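Local coordinates for protein glycoside Hydrolase (PDB 5T9X) that probably cleaves agarose or a related algal galactan, as a family 16 glycoside hydrolase of a human gut bacterium, at residues 111-114 with 119-122; 147-152 with 173-178; 156-161 with 179-184. One frame throughout, in Å; residues are numbered along the deposited sequence.

Contact 1. Residues 111-114 with 119-122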
loop_
_atom_site.group_PDB
_atom_site.type_symbol
_atom_site.label_atom_id
_atom_site.label_comp_id
_atom_site.label_asym_id
_atom_site.label_seq_id
_atom_site.Cartn_x
_atom_site.Cartn_y
_atom_site.Cartn_z
ATOM N N ASP A 111 10.226 12.566 9.319
ATOM C CA ASP A 111 9.869 12.525 10.737
ATOM C C ASP A 111 8.430 12.116 11.005
ATOM O O ASP A 111 8.057 12.008 12.154
ATOM C CB ASP A 111 10.213 13.867 11.443
ATOM C CG ASP A 111 9.307 15.029 11.022
ATOM O OD1 ASP A 111 8.242 14.829 10.408
ATOM O OD2 ASP A 111 9.663 16.175 11.324
ATOM N N HIS A 112 7.628 11.906 9.960
ATOM C CA HIS A 112 6.288 11.322 10.113
ATOM C C HIS A 112 6.303 9.787 10.090
ATOM O O HIS A 112 5.232 9.167 10.128
ATOM C CB HIS A 112 5.329 11.915 9.071
ATOM C CG HIS A 112 4.848 13.277 9.443
ATOM N ND1 HIS A 112 5.709 14.322 9.707
ATOM C CD2 HIS A 112 3.601 13.758 9.654
ATOM C CE1 HIS A 112 5.012 15.392 10.047
ATOM N NE2 HIS A 112 3.729 15.076 10.026
ATOM N N ILE A 113 7.502 9.186 10.036
ATOM C CA ILE A 113 7.678 7.738 10.139
ATOM C C ILE A 113 8.300 7.362 11.472
ATOM O O ILE A 113 9.332 7.925 11.862
ATOM C CB ILE A 113 8.645 7.217 9.076
ATOM C CG1 ILE A 113 8.131 7.540 7.680
ATOM C CG2 ILE A 113 8.923 5.728 9.258
ATOM C CD1 ILE A 113 6.758 6.997 7.362
ATOM N N SER A 114 7.733 6.348 12.122
ATOM C CA SER A 114 8.379 5.763 13.281
ATOM C C SER A 114 7.941 4.328 13.532
ATOM O O SER A 114 7.010 3.816 12.912
ATOM C CB SER A 114 8.113 6.629 14.526
ATOM O OG SER A 114 6.739 6.628 14.901
ATOM N N CYS A 119 4.632 -1.680 16.082
ATOM C CA CYS A 119 4.169 -1.297 14.752
ATOM C C CYS A 119 4.997 -0.228 14.066
ATOM O O CYS A 119 5.518 0.672 14.706
ATOM C CB CYS A 119 2.765 -0.741 14.818
ATOM S SG CYS A 119 1.604 -1.934 15.442
ATOM N N LEU A 120 5.047 -0.323 12.743
ATOM C CA LEU A 120 5.384 0.803 11.886
ATOM C C LEU A 120 4.209 1.770 11.970
ATOM O O LEU A 120 3.061 1.366 11.863
ATOM C CB LEU A 120 5.562 0.329 10.456
ATOM C CG LEU A 120 5.819 1.405 9.421
ATOM C CD1 LEU A 120 7.106 2.146 9.739
ATOM C CD2 LEU A 120 5.869 0.776 8.043
ATOM N N ARG A 121 4.509 3.037 12.192
ATOM C CA ARG A 121 3.492 4.049 12.402
ATOM C C ARG A 121 3.752 5.201 11.432
ATOM O O ARG A 121 4.873 5.723 11.371
ATOM C CB ARG A 121 3.524 4.564 13.846
ATOM C CG ARG A 121 3.493 3.487 14.943
ATOM C CD ARG A 121 3.741 4.073 16.343
ATOM N NE ARG A 121 2.772 5.139 16.579
ATOM C CZ ARG A 121 1.550 4.984 17.100
ATOM N NH1 ARG A 121 1.114 3.784 17.551
ATOM N NH2 ARG A 121 0.757 6.063 17.180
ATOM N N ILE A 122 2.725 5.570 10.665
ATOM C CA ILE A 122 2.819 6.697 9.764
ATOM C C ILE A 122 1.799 7.719 10.190
ATOM O O ILE A 122 0.625 7.437 10.134
ATOM C CB ILE A 122 2.552 6.268 8.323
ATOM C CG1 ILE A 122 3.541 5.190 7.941
ATOM C CG2 ILE A 122 2.663 7.460 7.353
ATOM C CD1 ILE A 122 3.423 4.778 6.501
HETATM O O HOH W 1 5.027 7.715 13.185
#
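Ile113 lays its side chain alongside that of Ile122. Both point the same way, and Ile113 CD1 comes within 3.7 Å of Ile122 CG1. The ethyl arm of Ile113 is turned toward its neighbour because chi2 is -57°, which swings CD1 across toward the neighbouring strand instead of extending it. The other branch, CG2, stands anti to the backbone N and slants over to Leu120 CD1 at 4.0 Å. Ile113, Leu120 and Ile122 thus share one face. That face lies against strands 140-154 and 298-304, where Ile122 touches Thr149, Ile301 and Met303. With an alanine at Ile122, the CD1 of Ile113 would probably lose its neighbour, and a gap would be likely to open between the hairpin and the sheet beneath it.

The backbones pair in antiparallel fashion. Ile113 and Ile122 form a non-hydrogen-bonded pair, and Ser114 and Arg121 the hydrogen-bonded pair next to it. Ser114 N gives a bond of 3.0 Å to Arg121 O, and Arg121 N returns one of 2.7 Å to Ser114 O. On this second face a water takes part. It lies 2.7 Å from Ser114 OG and donates to Arg121 O, so that carbonyl is gripped by both a backbone N-H and a water. The aliphatic start of Arg121 passes the same serine, CB lying 4.0 Å from Ser114 OG.

Just before the strand, His112 is held at both nitrogens. ND1 donates to Asp111 OD1 nearly in the ring plane, and NE2 bonds to Ser125 OG. Gly118, in the turn, belongs to a sodium site. This is a beta hairpin with an apolar inner face and a polar outer one, packed on the facing sheet of a beta sandwich.

Contact 2. Residues 147-152 with 173-178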
loop_
_atom_site.group_PDB
_atom_site.type_symbol
_atom_site.label_atom_id
_atom_site.label_comp_id
_atom_site.label_asym_id
_atom_site.label_seq_id
_atom_site.Cartn_x
_atom_site.Cartn_y
_atom_site.Cartn_z
ATOM N N THR A 147 -0.450 18.706 3.032
ATOM C CA THR A 147 -0.719 17.758 4.085
ATOM C C THR A 147 0.542 16.936 4.303
ATOM O O THR A 147 0.980 16.259 3.401
ATOM C CB THR A 147 -1.885 16.874 3.679
ATOM O OG1 THR A 147 -2.980 17.713 3.261
ATOM C CG2 THR A 147 -2.306 16.015 4.832
ATOM N N TYR A 148 1.148 17.039 5.478
ATOM C CA TYR A 148 2.365 16.304 5.778
ATOM C C TYR A 148 1.991 14.885 6.177
ATOM O O TYR A 148 1.041 14.678 6.936
ATOM C CB TYR A 148 3.126 16.919 6.946
ATOM C CG TYR A 148 3.871 18.198 6.721
ATOM C CD1 TYR A 148 3.814 18.900 5.510
ATOM C CD2 TYR A 148 4.618 18.751 7.771
ATOM C CE1 TYR A 148 4.520 20.091 5.340
ATOM C CE2 TYR A 148 5.324 19.936 7.612
ATOM C CZ TYR A 148 5.274 20.600 6.395
ATOM O OH TYR A 148 5.979 21.760 6.243
ATOM N N THR A 149 2.740 13.914 5.667
ATOM C CA THR A 149 2.570 12.539 6.075
ATOM C C THR A 149 3.860 11.789 5.811
ATOM O O THR A 149 4.921 12.417 5.699
ATOM C CB THR A 149 1.334 11.912 5.406
ATOM O OG1 THR A 149 1.033 10.668 6.035
ATOM C CG2 THR A 149 1.551 11.698 3.913
ATOM N N GLY A 150 3.811 10.468 5.744
ATOM C CA GLY A 150 5.036 9.677 5.592
ATOM C C GLY A 150 5.032 8.615 4.511
ATOM O O GLY A 150 3.988 8.185 4.069
ATOM N N CYS A 151 6.229 8.197 4.114
ATOM C CA CYS A 151 6.426 7.163 3.119
ATOM C C CYS A 151 7.666 6.344 3.450
ATOM O O CYS A 151 8.692 6.893 3.835
ATOM C CB CYS A 151 6.600 7.805 1.752
ATOM S SG CYS A 151 6.541 6.648 0.377
ATOM N N VAL A 152 7.565 5.035 3.271
ATOM C CA VAL A 152 8.639 4.096 3.552
ATOM C C VAL A 152 8.901 3.260 2.302
ATOM O O VAL A 152 7.978 2.895 1.568
ATOM C CB VAL A 152 8.199 3.210 4.726
ATOM C CG1 VAL A 152 9.025 1.949 4.867
ATOM C CG2 VAL A 152 8.257 4.013 6.015
ATOM N N SER A 173 -9.366 7.794 8.467
ATOM C CA SER A 173 -8.940 9.029 7.840
ATOM C C SER A 173 -9.412 9.076 6.393
ATOM O O SER A 173 -9.598 8.040 5.737
ATOM C CB SER A 173 -7.423 9.071 7.865
ATOM O OG SER A 173 -6.959 10.356 7.501
ATOM N N THR A 174 -9.613 10.274 5.867
ATOM C CA THR A 174 -9.850 10.384 4.420
ATOM C C THR A 174 -8.551 10.170 3.605
ATOM O O THR A 174 -8.592 9.964 2.407
ATOM C CB THR A 174 -10.504 11.726 4.068
ATOM O OG1 THR A 174 -9.680 12.804 4.523
ATOM C CG2 THR A 174 -11.868 11.818 4.706
ATOM N N MET A 175 -7.407 10.232 4.265
ATOM C CA MET A 175 -6.132 9.833 3.663
ATOM C C MET A 175 -6.171 8.384 3.198
ATOM O O MET A 175 -6.793 7.539 3.833
ATOM C CB MET A 175 -5.011 9.933 4.698
ATOM C CG MET A 175 -4.750 11.318 5.292
ATOM S SD MET A 175 -3.960 12.393 4.086
ATOM C CE MET A 175 -2.280 11.770 4.145
ATOM N N ALA A 176 -5.464 8.099 2.114
ATOM C CA ALA A 176 -5.212 6.729 1.696
ATOM C C ALA A 176 -4.192 6.091 2.630
ATOM O O ALA A 176 -3.216 6.734 2.992
ATOM C CB ALA A 176 -4.693 6.701 0.275
ATOM N N SER A 177 -4.450 4.846 3.027
ATOM C CA SER A 177 -3.456 3.978 3.687
ATOM C C SER A 177 -3.011 2.936 2.655
ATOM O O SER A 177 -3.869 2.264 2.055
ATOM C CB SER A 177 -4.085 3.279 4.883
ATOM O OG SER A 177 -4.641 4.198 5.814
ATOM N N ASP A 178 -1.699 2.844 2.401
ATOM C CA ASP A 178 -1.174 2.092 1.244
ATOM C C ASP A 178 -0.004 1.183 1.567
ATOM O O ASP A 178 0.984 1.609 2.200
ATOM C CB ASP A 178 -0.650 3.030 0.146
ATOM C CG ASP A 178 -1.712 3.986 -0.412
ATOM O OD1 ASP A 178 -2.781 3.530 -0.905
ATOM O OD2 ASP A 178 -1.455 5.207 -0.378
#
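Met175 sends its thioether end to two threonines of the neighbouring segment, Thr147 and Thr149. The tight part of the contact is the methyl. Met175 CE meets Thr149 tip to tip, 3.8 Å from CB and 3.8 Å from CG2, with OG1 only slightly farther off. One step back along the side chain, Met175 SD meets Thr147 CG2 more loosely, at 4.1 Å. The methionine chain is bent twice, with chi2 at -72° and chi3 at -77°, and the second bend turns CE onto Thr149 while SD stays beside Thr147.

Both threonines meet the methionine with carbon and take their polar bonds elsewhere. Thr147 OG1 is hydrogen-bonded to Arg126 and Asp305. Thr149 OG1 is hydrogen-bonded to Glu123 O and Thr124 OG1. These bonds fix the rotation of each side chain, and so fix where its methyl lies. The apolar patch is buried, and Met303 of strand 298-304 touches both Thr149 and Met175.

The rest of the contact is loose. The backbones of Thr149 and Met175 are 9.4 Å apart, CA to CA, and no hydrogen bond joins the segments. Residues 150-152 and 176-178 make no contact with each other. This side is not open to solvent: strand 298-304 runs between them and pairs with both.

The approach to Met175 is set by an ST turn. Ser173 OG accepts a bond of 3.3 Å from Met175 N, and it also bonds to Asn327. The turn leads directly into strand 176-182. Two strands running the same way, separated by an antiparallel one and bridged by the methionine just before strand 176-182, belong to the curved sheets of the family 16 beta-jelly-roll sandwich.

Contact 3. Residues 156-161 with 179-184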
loop_
_atom_site.group_PDB
_atom_site.type_symbol
_atom_site.label_atom_id
_atom_site.label_comp_id
_atom_site.label_asym_id
_atom_site.label_seq_id
_atom_site.Cartn_x
_atom_site.Cartn_y
_atom_site.Cartn_z
ATOM N N THR A 156 15.711 -3.688 -0.165
ATOM C CA THR A 156 15.869 -4.689 -1.224
ATOM C C THR A 156 14.572 -4.850 -2.022
ATOM O O THR A 156 13.530 -4.360 -1.628
ATOM C CB THR A 156 16.320 -6.068 -0.655
ATOM O OG1 THR A 156 15.267 -6.659 0.118
ATOM C CG2 THR A 156 17.606 -5.931 0.196
ATOM N N ARG A 157 14.651 -5.567 -3.140
ATOM C CA ARG A 157 13.518 -5.723 -4.037
ATOM C C ARG A 157 13.039 -7.127 -4.090
ATOM O O ARG A 157 13.743 -8.014 -3.715
ATOM C CB ARG A 157 13.902 -5.273 -5.427
ATOM C CG ARG A 157 14.339 -3.827 -5.420
ATOM C CD ARG A 157 14.264 -3.224 -6.800
ATOM N NE ARG A 157 15.589 -2.889 -7.318
ATOM C CZ ARG A 157 16.229 -1.727 -7.117
ATOM N NH1 ARG A 157 15.715 -0.724 -6.367
ATOM N NH2 ARG A 157 17.417 -1.582 -7.674
ATOM N N VAL A 158 11.812 -7.301 -4.546
ATOM C CA VAL A 158 11.212 -8.607 -4.719
ATOM C C VAL A 158 10.841 -8.776 -6.174
ATOM O O VAL A 158 10.698 -7.796 -6.910
ATOM C CB VAL A 158 9.999 -8.838 -3.795
ATOM C CG1 VAL A 158 10.433 -8.669 -2.355
ATOM C CG2 VAL A 158 8.840 -7.906 -4.084
ATOM N N VAL A 159 10.730 -10.028 -6.584
ATOM C CA VAL A 159 10.293 -10.377 -7.903
ATOM C C VAL A 159 9.607 -11.707 -7.810
ATOM O O VAL A 159 9.853 -12.460 -6.874
ATOM C CB VAL A 159 11.477 -10.427 -8.904
ATOM C CG1 VAL A 159 12.370 -11.661 -8.692
ATOM C CG2 VAL A 159 10.953 -10.383 -10.349
ATOM N N TYR A 160 8.760 -11.996 -8.781
ATOM C CA TYR A 160 8.025 -13.252 -8.827
ATOM C C TYR A 160 9.004 -14.443 -8.853
ATOM O O TYR A 160 10.096 -14.276 -9.386
ATOM C CB TYR A 160 7.105 -13.283 -10.072
ATOM C CG TYR A 160 7.818 -13.546 -11.397
ATOM C CD1 TYR A 160 8.047 -14.850 -11.829
ATOM C CD2 TYR A 160 8.274 -12.511 -12.193
ATOM C CE1 TYR A 160 8.714 -15.108 -13.007
ATOM C CE2 TYR A 160 8.933 -12.768 -13.388
ATOM C CZ TYR A 160 9.168 -14.069 -13.767
ATOM O OH TYR A 160 9.798 -14.365 -14.925
ATOM N N PRO A 161 8.645 -15.615 -8.297
ATOM C CA PRO A 161 7.416 -15.849 -7.505
ATOM C C PRO A 161 7.605 -15.380 -6.053
ATOM O O PRO A 161 8.687 -15.568 -5.484
ATOM C CB PRO A 161 7.192 -17.363 -7.580
ATOM C CG PRO A 161 8.323 -17.930 -8.328
ATOM C CD PRO A 161 9.374 -16.866 -8.540
ATOM N N VAL A 179 -0.096 -0.037 1.044
ATOM C CA VAL A 179 1.026 -0.985 0.976
ATOM C C VAL A 179 1.116 -1.458 -0.460
ATOM O O VAL A 179 0.148 -2.002 -0.975
ATOM C CB VAL A 179 0.819 -2.196 1.913
ATOM C CG1 VAL A 179 1.996 -3.165 1.838
ATOM C CG2 VAL A 179 0.658 -1.707 3.333
ATOM N N TRP A 180 2.267 -1.257 -1.114
ATOM C CA TRP A 180 2.366 -1.490 -2.572
ATOM C C TRP A 180 3.775 -1.671 -3.095
ATOM O O TRP A 180 4.747 -1.495 -2.386
ATOM C CB TRP A 180 1.635 -0.382 -3.349
ATOM C CG TRP A 180 2.099 1.014 -3.074
ATOM C CD1 TRP A 180 2.043 1.678 -1.893
ATOM C CD2 TRP A 180 2.632 1.943 -4.029
ATOM N NE1 TRP A 180 2.550 2.964 -2.030
ATOM C CE2 TRP A 180 2.892 3.162 -3.338
ATOM C CE3 TRP A 180 2.922 1.865 -5.383
ATOM C CZ2 TRP A 180 3.438 4.307 -3.974
ATOM C CZ3 TRP A 180 3.456 3.008 -6.033
ATOM C CH2 TRP A 180 3.715 4.210 -5.317
ATOM N N MET A 181 3.871 -2.073 -4.347
ATOM C CA MET A 181 5.140 -2.438 -4.929
ATOM C C MET A 181 5.259 -1.710 -6.245
ATOM O O MET A 181 4.299 -1.605 -6.970
ATOM C CB MET A 181 5.212 -3.948 -5.115
ATOM C CG MET A 181 4.951 -4.691 -3.829
ATOM S SD MET A 181 5.459 -6.406 -3.864
ATOM C CE MET A 181 4.187 -7.154 -4.858
ATOM N N LEU A 182 6.445 -1.188 -6.510
ATOM C CA LEU A 182 6.706 -0.416 -7.693
ATOM C C LEU A 182 8.148 -0.673 -8.190
ATOM O O LEU A 182 9.086 -0.657 -7.395
ATOM C CB LEU A 182 6.497 1.061 -7.360
ATOM C CG LEU A 182 6.779 2.111 -8.443
ATOM C CD1 LEU A 182 5.796 1.963 -9.602
ATOM C CD2 LEU A 182 6.712 3.505 -7.821
ATOM N N SER A 183 8.291 -0.894 -9.500
ATOM C CA SER A 183 9.586 -1.052 -10.142
ATOM C C SER A 183 10.327 0.281 -10.130
ATOM O O SER A 183 9.673 1.311 -10.216
ATOM C CB SER A 183 9.427 -1.524 -11.589
ATOM O OG SER A 183 8.795 -0.537 -12.394
ATOM N N PRO A 184 11.682 0.273 -10.002
ATOM C CA PRO A 184 12.423 1.570 -9.952
ATOM C C PRO A 184 12.233 2.487 -11.177
ATOM O O PRO A 184 12.328 3.678 -11.011
ATOM C CB PRO A 184 13.897 1.163 -9.823
ATOM C CG PRO A 184 13.858 -0.227 -9.332
ATOM C CD PRO A 184 12.571 -0.867 -9.750
#
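Val158 and Met181 meet inside a beta-sandwich, the jelly-roll fold of family 16 glycoside hydrolases. The loop at 156-161 links strand 140-154 of one sheet to strand 162-169 of the other. It passes the end of strand 176-182, and side chains alone make the contact.

The buried half is a single apolar touch. Val158 CG2 lies 3.7 Å from Met181 SD, and the two side chains cross at about a right angle. Met181 first runs outward, its SD anti to CA, chi2 -164°. It then bends at chi3, -75°, so CE turns off the line of the chain and the sulfur itself faces the valine. Around the pair, Ile299 and Ile336 touch Val158, while Met297 and Ile190 touch Met181.

The exposed half is different in kind. Arg157 crosses Pro184 obliquely, and the CG corner of the proline ring sits over one face of the guanidinium. The arginine chain is bent at chi3, -114°, close to an eclipsed setting. Two salt bridges are likely to account for this turn: NE pairs with Glu296 and NH1 with Asp298. They hold the flat group in place while Pro184 CG packs on its face, so charge is met by the carboxylates and the plane by carbon. The aliphatic part of the arginine shares in the packing, with Arg157 CD 3.9 Å from Pro184 CG.

That same proline carbon marks the closest approach of the pair: Pro184 CG stands 3.4 Å above the guanidinium plane of Arg157, displaced toward its rim and 3.5 Å from NH1.

Overall arrangement
From the N terminus, contact 1 comes first and closes the short hairpin of strands 113-116 and 119-122 before contact 2 opens. Contacts 2 and 3 then cross: their segments alternate as 147-152, 156-161, 173-178 and 179-184, so each closes a loop that overlaps the other. Both use strand 176-182, contact 2 at its start and contact 3 at its end, with centres about 20 Å apart on opposite sides of the chain's centre. Contact 1 belongs to the other sheet but rests on contact 2, where Ile113 CD1 packs 3.6 Å from Val152 CG2. Contact 3 ties the link between the sheets to that shared strand.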